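Local coordinates for arylsulfatase (Pseudoalteromonas sp. MB47, PDB 7AJ0), which probably hydrolyses sulfate esters of the marine polysaccharide fucoidan in an exo-acting manner, as a calcium-binding sulfatase that assembles into a hexamer, at residues K143-K147 with V148-T152; F189-E192 with R193-A196; A294-E297 with V298-T302; D379-M382 with T383-L387. All blocks are in the same frame, centred on the assembly; numbering follows the deposited sequence.

Contact 1. Residues K143-K147 with V148-T152; sequences KLLSK and VGYKT
L145 meets Y150 where helix 141-146 runs out and the chain turns toward strand 151-155. The carbonyl of L145 is gripped twice: V148 N reaches its O at 3.0 Å and Y150 N at 3.1 Å, from opposite faces of the carbonyl plane. Beyond the backbone, L145 CD2 sits over one face of the Y150 ring, 4.2 Å from its centroid, in a CH-pi contact. The Y150 ring can meet it because its CG stands beside its own backbone N (chi1 -81°), which turns the ring across the leucine, under its CD2; at the root of the two side chains, the CB atoms of L145 and Y150 are 3.8 Å apart. The phenol end of Y150 is hydrogen-bonded to P52 O, so an alanine here would probably leave L145 CD2 without its aromatic cover and the P52 carbonyl without this donor. S146 follows, a small polar residue whose OG lies 2.8 Å from T152 OG1; D174 binds both this serine hydroxyl and the backbone N of T152, tying the helix end to the strand. The S146 carbonyl takes a weak bond from G149 N, 3.4 Å away. K147 sends its long chain out to solvent, as suits an exposed turn. G149 has a positive phi of 101°, where a side chain would jam against the preceding carbonyl. The bonds from Y150 N to L145 O and G149 N to S146 O make a Schellman motif with G149 as its C-prime residue: the last helical carbonyls are satisfied by the turn.

Contact 2. Residues F189-E192 with R193-A196; sequences FLVE and RQYA
The backbone N of Y195 points back at the carbonyl of V191, with a hydrogen bond of 3.3 Å from Y195 N to V191 O that arrives nearly along the C=O axis. The same N-H makes a weak second bond, strongly bent at 126°, to E192 O. One residue on, A196 N bonds to R193 O at 3.3 Å, closing a type I turn from R193 to A196. The charged side chains leave this knot for other copies of the protein: E192 forms a salt bridge with K282 of a second subunit, while R193 donates to N275 O of that subunit and lies in a cation-pi contact with its Y276. Within the chain, Q194 NE2 and Y195 OH both bind D274, so one carboxylate steadies two neighbouring polar ends. The packing beneath is modest. V191 turns its CB toward the following residues, and its CG1, anti to the backbone N (chi1 -165°), rests 3.6 Å from Q194 CB, with Q194 OE1 close by; a branched valine is compact enough to lie across the extended glutamine. The Y195 ring presents an edge to the same carbonyl its backbone holds: V191 O lies at that edge, in the ring plane, 3.3 Å from Y195 CD2. A196, with only a methyl to place, brings CB to 3.5 Å from E192 O. The whole is a type I turn leading into helix 196-199, with Y195 at the N-cap position, its backbone folded on itself and its charged side chains given over to the subunit interfaces of the hexamer.

Contact 3. Residues A294-E297 with V298-T302; sequences AMVE and VDDIT
V298 bonds back to A294 in the middle of the long α-helix 290-311, whose regular i to i+4 ladder this segment illustrates; the helix packs against strand 53-59 of the central sheet in the sulfatase fold. V298 N donates to A294 O at 2.9 Å, and V298 CG2 lies 3.4 Å from the same oxygen. The valine's branches face V59 of the strand, a fitting place for a short apolar side chain, and the end of M295 draws near it, CE being 4.5 Å from V298 CG1. D299 N continues the ladder to M295 O; its carboxylate leaves the helix, and OD1 accepts from I83 N in helix 81-88, tying the two helices together. D300 N in turn bonds to V296 O at 3.0 Å, on the partly exposed side, where an acidic residue is easily tolerated. I301 N reaches E297 O in a straight bond of 167°. Its side chain runs alongside that of E297, both pointing the same way, with I301 CD1 3.8 Å from E297 CG: the CG methylene of the glutamate serves as the apolar partner. The carboxylate of E297 is buried, but Q242 NE2 and A278 N hold its two oxygens. T302 ends the series by folding its hydroxyl back onto the helix, with T302 OG1 2.9 Å from V298 O, a carbonyl that T302 N approaches from the opposite face.

Contact 4. Residues D379-M382 with T383-L387; sequences DIYM and TSLRL
The ring of Y381 and the side chain of L385 lie obliquely across one another, one turn apart on the α-helix 377-387, which packs beside helix 141-146 in the sulfatase fold. L385 CG stands over one face of the ring, 4.0 Å above its plane and offset toward the rim, while L385 CD1 rests over the CE1-CZ side of the ring, 3.2 Å from Y381 CE1. With CG anti to the backbone N (chi1 169°), the tyrosine starts out away from 383-387, but its far end comes back to the leucine; its OH goes on to bond V139 O. A phenylalanine in its place is likely to leave the V139 carbonyl without this donor. M382 is bent twice, at chi2 and chi3, so that its CE comes to the edge of the same ring, in its plane, and SD lies 4.2 Å from L385 CD1; a flexible thioether suits this buried corner. On other sides of the helix two small hydroxyl residues bend inward instead. T383 OG1 and T383 N both donate to D379 O, at 2.6 and 2.8 Å. The aspartate's own carboxylate is buried yet well satisfied, with a salt bridge to R418 and bonds from I403 N and D376 N. S384 repeats the pattern one residue on, its OG also bonded to Y263 OH of strand 262-267: S384 OG lies 2.8 Å from I380 O, out of the carbonyl plane and on the face opposite S384 N.

How the contacts relate
The contacts follow one another along the chain in order 1 to 4, all within the sulfatase family region. Contacts 1 and 4 are neighbours, their centres 13 Å apart, and touch: L144 CD1 of helix 141-146 lies 3.9 Å from L385 CD1 of helix 377-387. Both also meet Y263 of strand 262-267, which lies in the central sheet between strands 151-155 and 53-59. Contact 3, on helix 290-311 packed against 53-59, is 29 Å from contact 1 and 26 Å from contact 4 between centres. Contact 2 lies peripherally, its centre about 42 Å from those of contacts 1 and 4. Contacts 1, 3 and 4 belong to the subunit's helices and sheet, contact 2 to its interfaces.

Contact 1. Residues K143-K147 with V148-T152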
loop_
_atom_site.group_PDB
_atom_site.type_symbol
_atom_site.label_atom_id
_atom_site.label_comp_id
_atom_site.label_asym_id
_atom_site.label_seq_id
_atom_site.Cartn_x
_atom_site.Cartn_y
_atom_site.Cartn_z
ATOM N N LYS A 143 -30.994 -18.403 35.456
ATOM C CA LYS A 143 -31.005 -19.445 36.474
ATOM C C LYS A 143 -30.987 -18.842 37.873
ATOM O O LYS A 143 -31.773 -19.236 38.744
ATOM C CB LYS A 143 -29.813 -20.384 36.274
ATOM C CG LYS A 143 -29.738 -21.519 37.285
ATOM C CD LYS A 143 -28.616 -22.501 36.956
ATOM C CE LYS A 143 -28.953 -23.363 35.743
ATOM N NZ LYS A 143 -27.811 -24.233 35.331
ATOM N N LEU A 144 -30.101 -17.874 38.106
ATOM C CA LEU A 144 -29.921 -17.350 39.453
ATOM C C LEU A 144 -31.071 -16.444 39.874
ATOM O O LEU A 144 -31.469 -16.452 41.044
ATOM C CB LEU A 144 -28.587 -16.607 39.549
ATOM C CG LEU A 144 -27.359 -17.484 39.308
ATOM C CD1 LEU A 144 -26.082 -16.690 39.496
ATOM C CD2 LEU A 144 -27.364 -18.699 40.227
ATOM N N LEU A 145 -31.625 -15.666 38.943
ATOM C CA LEU A 145 -32.723 -14.772 39.296
ATOM C C LEU A 145 -34.047 -15.523 39.394
ATOM O O LEU A 145 -34.867 -15.223 40.267
ATOM C CB LEU A 145 -32.820 -13.637 38.279
ATOM C CG LEU A 145 -31.648 -12.654 38.298
ATOM C CD1 LEU A 145 -31.734 -11.690 37.125
ATOM C CD2 LEU A 145 -31.602 -11.892 39.615
ATOM N N SER A 146 -34.272 -16.504 38.517
ATOM C CA SER A 146 -35.458 -17.344 38.650
ATOM C C SER A 146 -35.535 -17.979 40.031
ATOM O O SER A 146 -36.632 -18.218 40.549
ATOM C CB SER A 146 -35.459 -18.435 37.578
ATOM O OG SER A 146 -35.929 -17.933 36.341
ATOM N N LYS A 147 -34.383 -18.260 40.642
ATOM C CA LYS A 147 -34.356 -18.910 41.946
ATOM C C LYS A 147 -34.849 -17.998 43.060
ATOM O O LYS A 147 -35.252 -18.502 44.113
ATOM C CB LYS A 147 -32.934 -19.391 42.245
ATOM C CG LYS A 147 -32.810 -20.324 43.440
ATOM C CD LYS A 147 -33.580 -21.616 43.219
ATOM C CE LYS A 147 -33.402 -22.572 44.386
ATOM N NZ LYS A 147 -34.294 -23.757 44.262
ATOM N N VAL A 148 -34.845 -16.679 42.853
ATOM C CA VAL A 148 -35.269 -15.747 43.892
ATOM C C VAL A 148 -36.528 -14.999 43.466
ATOM O O VAL A 148 -36.771 -13.870 43.909
ATOM C CB VAL A 148 -34.145 -14.752 44.247
ATOM C CG1 VAL A 148 -32.890 -15.498 44.670
ATOM C CG2 VAL A 148 -33.857 -13.823 43.075
ATOM N N GLY A 149 -37.330 -15.616 42.604
ATOM C CA GLY A 149 -38.661 -15.123 42.320
ATOM C C GLY A 149 -38.830 -14.332 41.043
ATOM O O GLY A 149 -39.947 -13.873 40.768
ATOM N N TYR A 150 -37.775 -14.148 40.259
ATOM C CA TYR A 150 -37.904 -13.473 38.978
ATOM C C TYR A 150 -38.520 -14.406 37.941
ATOM O O TYR A 150 -38.266 -15.614 37.941
ATOM C CB TYR A 150 -36.539 -12.996 38.472
ATOM C CG TYR A 150 -36.049 -11.702 39.077
ATOM C CD1 TYR A 150 -35.501 -11.671 40.350
ATOM C CD2 TYR A 150 -36.121 -10.512 38.365
ATOM C CE1 TYR A 150 -35.049 -10.489 40.904
ATOM C CE2 TYR A 150 -35.670 -9.328 38.910
ATOM C CZ TYR A 150 -35.135 -9.322 40.179
ATOM O OH TYR A 150 -34.685 -8.142 40.722
ATOM N N LYS A 151 -39.340 -13.840 37.060
ATOM C CA LYS A 151 -39.703 -14.492 35.806
ATOM C C LYS A 151 -38.702 -14.025 34.751
ATOM O O LYS A 151 -38.613 -12.826 34.461
ATOM C CB LYS A 151 -41.134 -14.162 35.395
ATOM C CG LYS A 151 -42.200 -14.742 36.323
ATOM C CD LYS A 151 -42.258 -16.272 36.270
ATOM C CE LYS A 151 -42.881 -16.783 34.973
ATOM N NZ LYS A 151 -42.888 -18.275 34.903
ATOM N N THR A 152 -37.939 -14.961 34.200
ATOM C CA THR A 152 -36.808 -14.649 33.339
ATOM C C THR A 152 -37.073 -15.136 31.923
ATOM O O THR A 152 -37.589 -16.240 31.721
ATOM C CB THR A 152 -35.530 -15.295 33.881
ATOM O OG1 THR A 152 -35.670 -16.722 33.867
ATOM C CG2 THR A 152 -35.266 -14.839 35.306
#

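Contact 2. Residues F189-E192 with R193-A196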
loop_
_atom_site.group_PDB
_atom_site.type_symbol
_atom_site.label_atom_id
_atom_site.label_comp_id
_atom_site.label_asym_id
_atom_site.label_seq_id
_atom_site.Cartn_x
_atom_site.Cartn_y
_atom_site.Cartn_z
ATOM N N PHE A 189 -31.385 -18.811 2.595
ATOM C CA PHE A 189 -32.291 -19.730 1.921
ATOM C C PHE A 189 -33.530 -19.032 1.369
ATOM O O PHE A 189 -34.464 -19.710 0.930
ATOM C CB PHE A 189 -32.711 -20.852 2.875
ATOM C CG PHE A 189 -31.578 -21.739 3.306
ATOM C CD1 PHE A 189 -31.037 -22.667 2.431
ATOM C CD2 PHE A 189 -31.056 -21.649 4.585
ATOM C CE1 PHE A 189 -29.993 -23.484 2.824
ATOM C CE2 PHE A 189 -30.012 -22.462 4.982
ATOM C CZ PHE A 189 -29.481 -23.381 4.102
ATOM N N LEU A 190 -33.554 -17.701 1.372
ATOM C CA LEU A 190 -34.702 -16.932 0.910
ATOM C C LEU A 190 -34.385 -16.005 -0.252
ATOM O O LEU A 190 -35.213 -15.847 -1.152
ATOM C CB LEU A 190 -35.272 -16.098 2.068
ATOM C CG LEU A 190 -35.732 -16.869 3.305
ATOM C CD1 LEU A 190 -36.177 -15.900 4.399
ATOM C CD2 LEU A 190 -36.848 -17.839 2.950
ATOM N N VAL A 191 -33.210 -15.379 -0.257
ATOM C CA VAL A 191 -32.850 -14.413 -1.298
ATOM C C VAL A 191 -32.139 -15.206 -2.390
ATOM O O VAL A 191 -30.924 -15.402 -2.361
ATOM C CB VAL A 191 -31.999 -13.272 -0.747
ATOM C CG1 VAL A 191 -31.957 -12.118 -1.736
ATOM C CG2 VAL A 191 -32.540 -12.814 0.599
ATOM N N GLU A 192 -32.915 -15.654 -3.379
ATOM C CA GLU A 192 -32.397 -16.574 -4.386
ATOM C C GLU A 192 -31.192 -15.993 -5.116
ATOM O O GLU A 192 -30.145 -16.641 -5.223
ATOM C CB GLU A 192 -33.505 -16.926 -5.380
ATOM C CG GLU A 192 -33.127 -17.989 -6.391
ATOM C CD GLU A 192 -34.119 -18.075 -7.534
ATOM O OE1 GLU A 192 -35.086 -18.862 -7.434
ATOM O OE2 GLU A 192 -33.935 -17.339 -8.528
ATOM N N ARG A 193 -31.324 -14.772 -5.639
ATOM C CA ARG A 193 -30.271 -14.224 -6.491
ATOM C C ARG A 193 -28.997 -13.952 -5.702
ATOM O O ARG A 193 -27.890 -14.220 -6.187
ATOM C CB ARG A 193 -30.757 -12.944 -7.170
ATOM C CG ARG A 193 -29.737 -12.329 -8.114
ATOM C CD ARG A 193 -30.256 -11.053 -8.748
ATOM N NE ARG A 193 -29.304 -10.500 -9.706
ATOM C CZ ARG A 193 -29.257 -10.825 -10.996
ATOM N NH1 ARG A 193 -30.110 -11.708 -11.498
ATOM N NH2 ARG A 193 -28.353 -10.262 -11.786
ATOM N N GLN A 194 -29.129 -13.407 -4.491
ATOM C CA GLN A 194 -27.956 -13.081 -3.687
ATOM C C GLN A 194 -27.122 -14.318 -3.384
ATOM O O GLN A 194 -25.889 -14.234 -3.330
ATOM C CB GLN A 194 -28.404 -12.399 -2.394
ATOM C CG GLN A 194 -27.289 -11.980 -1.451
ATOM C CD GLN A 194 -27.819 -11.239 -0.235
ATOM O OE1 GLN A 194 -29.020 -10.986 -0.129
ATOM N NE2 GLN A 194 -26.931 -10.890 0.687
ATOM N N TYR A 195 -27.766 -15.469 -3.204
ATOM C CA TYR A 195 -27.104 -16.725 -2.871
ATOM C C TYR A 195 -27.281 -17.745 -3.991
ATOM O O TYR A 195 -27.437 -18.942 -3.750
ATOM C CB TYR A 195 -27.641 -17.271 -1.548
ATOM C CG TYR A 195 -27.478 -16.307 -0.393
ATOM C CD1 TYR A 195 -26.352 -16.355 0.420
ATOM C CD2 TYR A 195 -28.440 -15.339 -0.126
ATOM C CE1 TYR A 195 -26.191 -15.471 1.470
ATOM C CE2 TYR A 195 -28.287 -14.450 0.924
ATOM C CZ TYR A 195 -27.160 -14.522 1.719
ATOM O OH TYR A 195 -26.999 -13.645 2.765
ATOM N N ALA A 196 -27.225 -17.275 -5.241
ATOM C CA ALA A 196 -27.651 -18.102 -6.364
ATOM C C ALA A 196 -26.768 -19.329 -6.555
ATOM O O ALA A 196 -27.255 -20.372 -7.009
ATOM C CB ALA A 196 -27.666 -17.268 -7.648
#

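Contact 3. Residues A294-E297 with V298-T302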
loop_
_atom_site.group_PDB
_atom_site.type_symbol
_atom_site.label_atom_id
_atom_site.label_comp_id
_atom_site.label_asym_id
_atom_site.label_seq_id
_atom_site.Cartn_x
_atom_site.Cartn_y
_atom_site.Cartn_z
ATOM N N ALA A 294 -34.581 -0.533 8.959
ATOM C CA ALA A 294 -34.560 -1.419 10.116
ATOM C C ALA A 294 -34.223 -0.658 11.388
ATOM O O ALA A 294 -34.729 -0.991 12.466
ATOM C CB ALA A 294 -33.553 -2.548 9.897
ATOM N N MET A 295 -33.373 0.365 11.285
ATOM C CA MET A 295 -33.032 1.159 12.461
ATOM C C MET A 295 -34.245 1.936 12.958
ATOM O O MET A 295 -34.431 2.100 14.169
ATOM C CB MET A 295 -31.870 2.098 12.131
ATOM C CG MET A 295 -31.109 2.609 13.350
ATOM S SD MET A 295 -30.573 1.283 14.453
ATOM C CE MET A 295 -30.810 2.053 16.053
ATOM N N VAL A 296 -35.089 2.412 12.041
ATOM C CA VAL A 296 -36.316 3.091 12.447
ATOM C C VAL A 296 -37.269 2.111 13.122
ATOM O O VAL A 296 -37.946 2.455 14.098
ATOM C CB VAL A 296 -36.969 3.778 11.235
ATOM C CG1 VAL A 296 -38.339 4.318 11.594
ATOM C CG2 VAL A 296 -36.073 4.901 10.719
ATOM N N GLU A 297 -37.336 0.875 12.618
ATOM C CA GLU A 297 -38.179 -0.132 13.252
ATOM C C GLU A 297 -37.698 -0.440 14.665
ATOM O O GLU A 297 -38.505 -0.530 15.597
ATOM C CB GLU A 297 -38.209 -1.405 12.401
ATOM C CG GLU A 297 -38.985 -2.560 13.030
ATOM C CD GLU A 297 -39.451 -3.591 12.008
ATOM O OE1 GLU A 297 -39.241 -3.370 10.797
ATOM O OE2 GLU A 297 -40.030 -4.623 12.416
ATOM N N VAL A 298 -36.386 -0.603 14.847
ATOM C CA VAL A 298 -35.850 -0.881 16.177
ATOM C C VAL A 298 -36.186 0.253 17.136
ATOM O O VAL A 298 -36.505 0.022 18.308
ATOM C CB VAL A 298 -34.330 -1.120 16.101
ATOM C CG1 VAL A 298 -33.710 -1.040 17.488
ATOM C CG2 VAL A 298 -34.038 -2.464 15.455
ATOM N N ASP A 299 -36.110 1.495 16.658
ATOM C CA ASP A 299 -36.391 2.633 17.525
ATOM C C ASP A 299 -37.865 2.688 17.906
ATOM O O ASP A 299 -38.206 3.058 19.036
ATOM C CB ASP A 299 -35.968 3.932 16.839
ATOM C CG ASP A 299 -36.254 5.158 17.687
ATOM O OD1 ASP A 299 -35.531 5.368 18.683
ATOM O OD2 ASP A 299 -37.205 5.904 17.360
ATOM N N ASP A 300 -38.756 2.331 16.977
ATOM C CA ASP A 300 -40.181 2.322 17.292
ATOM C C ASP A 300 -40.512 1.232 18.303
ATOM O O ASP A 300 -41.291 1.458 19.235
ATOM C CB ASP A 300 -41.005 2.134 16.018
ATOM C CG ASP A 300 -41.138 3.413 15.212
ATOM O OD1 ASP A 300 -40.645 4.466 15.669
ATOM O OD2 ASP A 300 -41.742 3.365 14.121
ATOM N N ILE A 301 -39.936 0.041 18.132
ATOM C CA ILE A 301 -40.180 -1.039 19.083
ATOM C C ILE A 301 -39.664 -0.653 20.462
ATOM O O ILE A 301 -40.318 -0.911 21.480
ATOM C CB ILE A 301 -39.546 -2.347 18.575
ATOM C CG1 ILE A 301 -40.315 -2.851 17.349
ATOM C CG2 ILE A 301 -39.530 -3.400 19.670
ATOM C CD1 ILE A 301 -39.583 -3.911 16.545
ATOM N N THR A 302 -38.492 -0.015 20.516
ATOM C CA THR A 302 -37.973 0.488 21.784
ATOM C C THR A 302 -38.985 1.400 22.468
ATOM O O THR A 302 -39.254 1.264 23.666
ATOM C CB THR A 302 -36.657 1.234 21.548
ATOM O OG1 THR A 302 -35.664 0.319 21.065
ATOM C CG2 THR A 302 -36.169 1.891 22.837
#

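Contact 4. Residues D379-M382 with T383-L387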
loop_
_atom_site.group_PDB
_atom_site.type_symbol
_atom_site.label_atom_id
_atom_site.label_comp_id
_atom_site.label_asym_id
_atom_site.label_seq_id
_atom_site.Cartn_x
_atom_site.Cartn_y
_atom_site.Cartn_z
ATOM N N ASP A 379 -20.465 -6.719 32.817
ATOM C CA ASP A 379 -20.884 -5.899 33.948
ATOM C C ASP A 379 -22.403 -5.814 34.045
ATOM O O ASP A 379 -22.943 -5.649 35.144
ATOM C CB ASP A 379 -20.279 -4.499 33.836
ATOM C CG ASP A 379 -18.762 -4.509 33.925
ATOM O OD1 ASP A 379 -18.198 -5.529 34.374
ATOM O OD2 ASP A 379 -18.136 -3.493 33.553
ATOM N N ILE A 380 -23.106 -5.913 32.915
ATOM C CA ILE A 380 -24.564 -5.976 32.961
ATOM C C ILE A 380 -25.005 -7.243 33.683
ATOM O O ILE A 380 -25.918 -7.222 34.518
ATOM C CB ILE A 380 -25.152 -5.904 31.541
ATOM C CG1 ILE A 380 -24.760 -4.585 30.870
ATOM C CG2 ILE A 380 -26.668 -6.053 31.589
ATOM C CD1 ILE A 380 -25.017 -4.551 29.372
ATOM N N TYR A 381 -24.360 -8.367 33.366
ATOM C CA TYR A 381 -24.645 -9.623 34.051
ATOM C C TYR A 381 -24.434 -9.487 35.551
ATOM O O TYR A 381 -25.326 -9.803 36.346
ATOM C CB TYR A 381 -23.755 -10.720 33.460
ATOM C CG TYR A 381 -23.720 -12.025 34.217
ATOM C CD1 TYR A 381 -22.899 -12.187 35.325
ATOM C CD2 TYR A 381 -24.477 -13.109 33.800
ATOM C CE1 TYR A 381 -22.852 -13.379 36.008
ATOM C CE2 TYR A 381 -24.436 -14.308 34.478
ATOM C CZ TYR A 381 -23.622 -14.437 35.580
ATOM O OH TYR A 381 -23.580 -15.630 36.262
ATOM N N MET A 382 -23.259 -9.004 35.957
ATOM C CA MET A 382 -22.943 -8.930 37.380
ATOM C C MET A 382 -23.784 -7.875 38.085
ATOM O O MET A 382 -24.137 -8.046 39.257
ATOM C CB MET A 382 -21.455 -8.637 37.567
ATOM C CG MET A 382 -20.897 -9.106 38.901
ATOM S SD MET A 382 -21.044 -10.891 39.132
ATOM C CE MET A 382 -19.883 -11.509 37.916
ATOM N N THR A 383 -24.105 -6.778 37.396
ATOM C CA THR A 383 -25.015 -5.786 37.959
ATOM C C THR A 383 -26.407 -6.378 38.153
ATOM O O THR A 383 -27.050 -6.150 39.185
ATOM C CB THR A 383 -25.067 -4.559 37.045
ATOM O OG1 THR A 383 -23.750 -3.998 36.917
ATOM C CG2 THR A 383 -26.015 -3.504 37.594
ATOM N N SER A 384 -26.883 -7.151 37.175
ATOM C CA SER A 384 -28.182 -7.801 37.311
ATOM C C SER A 384 -28.212 -8.726 38.522
ATOM O O SER A 384 -29.198 -8.755 39.265
ATOM C CB SER A 384 -28.512 -8.585 36.040
ATOM O OG SER A 384 -28.641 -7.728 34.920
ATOM N N LEU A 385 -27.141 -9.496 38.732
ATOM C CA LEU A 385 -27.128 -10.439 39.843
ATOM C C LEU A 385 -27.185 -9.723 41.186
ATOM O O LEU A 385 -27.777 -10.239 42.139
ATOM C CB LEU A 385 -25.885 -11.322 39.776
ATOM C CG LEU A 385 -25.734 -12.216 38.545
ATOM C CD1 LEU A 385 -24.569 -13.178 38.748
ATOM C CD2 LEU A 385 -27.017 -12.967 38.238
ATOM N N ARG A 386 -26.572 -8.541 41.286
ATOM C CA ARG A 386 -26.595 -7.815 42.552
ATOM C C ARG A 386 -27.964 -7.194 42.805
ATOM O O ARG A 386 -28.433 -7.163 43.947
ATOM C CB ARG A 386 -25.498 -6.750 42.563
ATOM C CG ARG A 386 -25.454 -5.911 43.829
ATOM C CD ARG A 386 -26.232 -4.618 43.660
ATOM N NE ARG A 386 -26.333 -3.869 44.910
ATOM C CZ ARG A 386 -25.405 -3.029 45.363
ATOM N NH1 ARG A 386 -24.290 -2.824 44.673
ATOM N NH2 ARG A 386 -25.595 -2.395 46.512
ATOM N N LEU A 387 -28.620 -6.693 41.755
ATOM C CA LEU A 387 -29.956 -6.133 41.925
ATOM C C LEU A 387 -30.937 -7.177 42.445
ATOM O O LEU A 387 -31.885 -6.835 43.161
ATOM C CB LEU A 387 -30.458 -5.548 40.605
ATOM C CG LEU A 387 -29.744 -4.286 40.118
ATOM C CD1 LEU A 387 -30.226 -3.891 38.731
ATOM C CD2 LEU A 387 -29.942 -3.135 41.100
#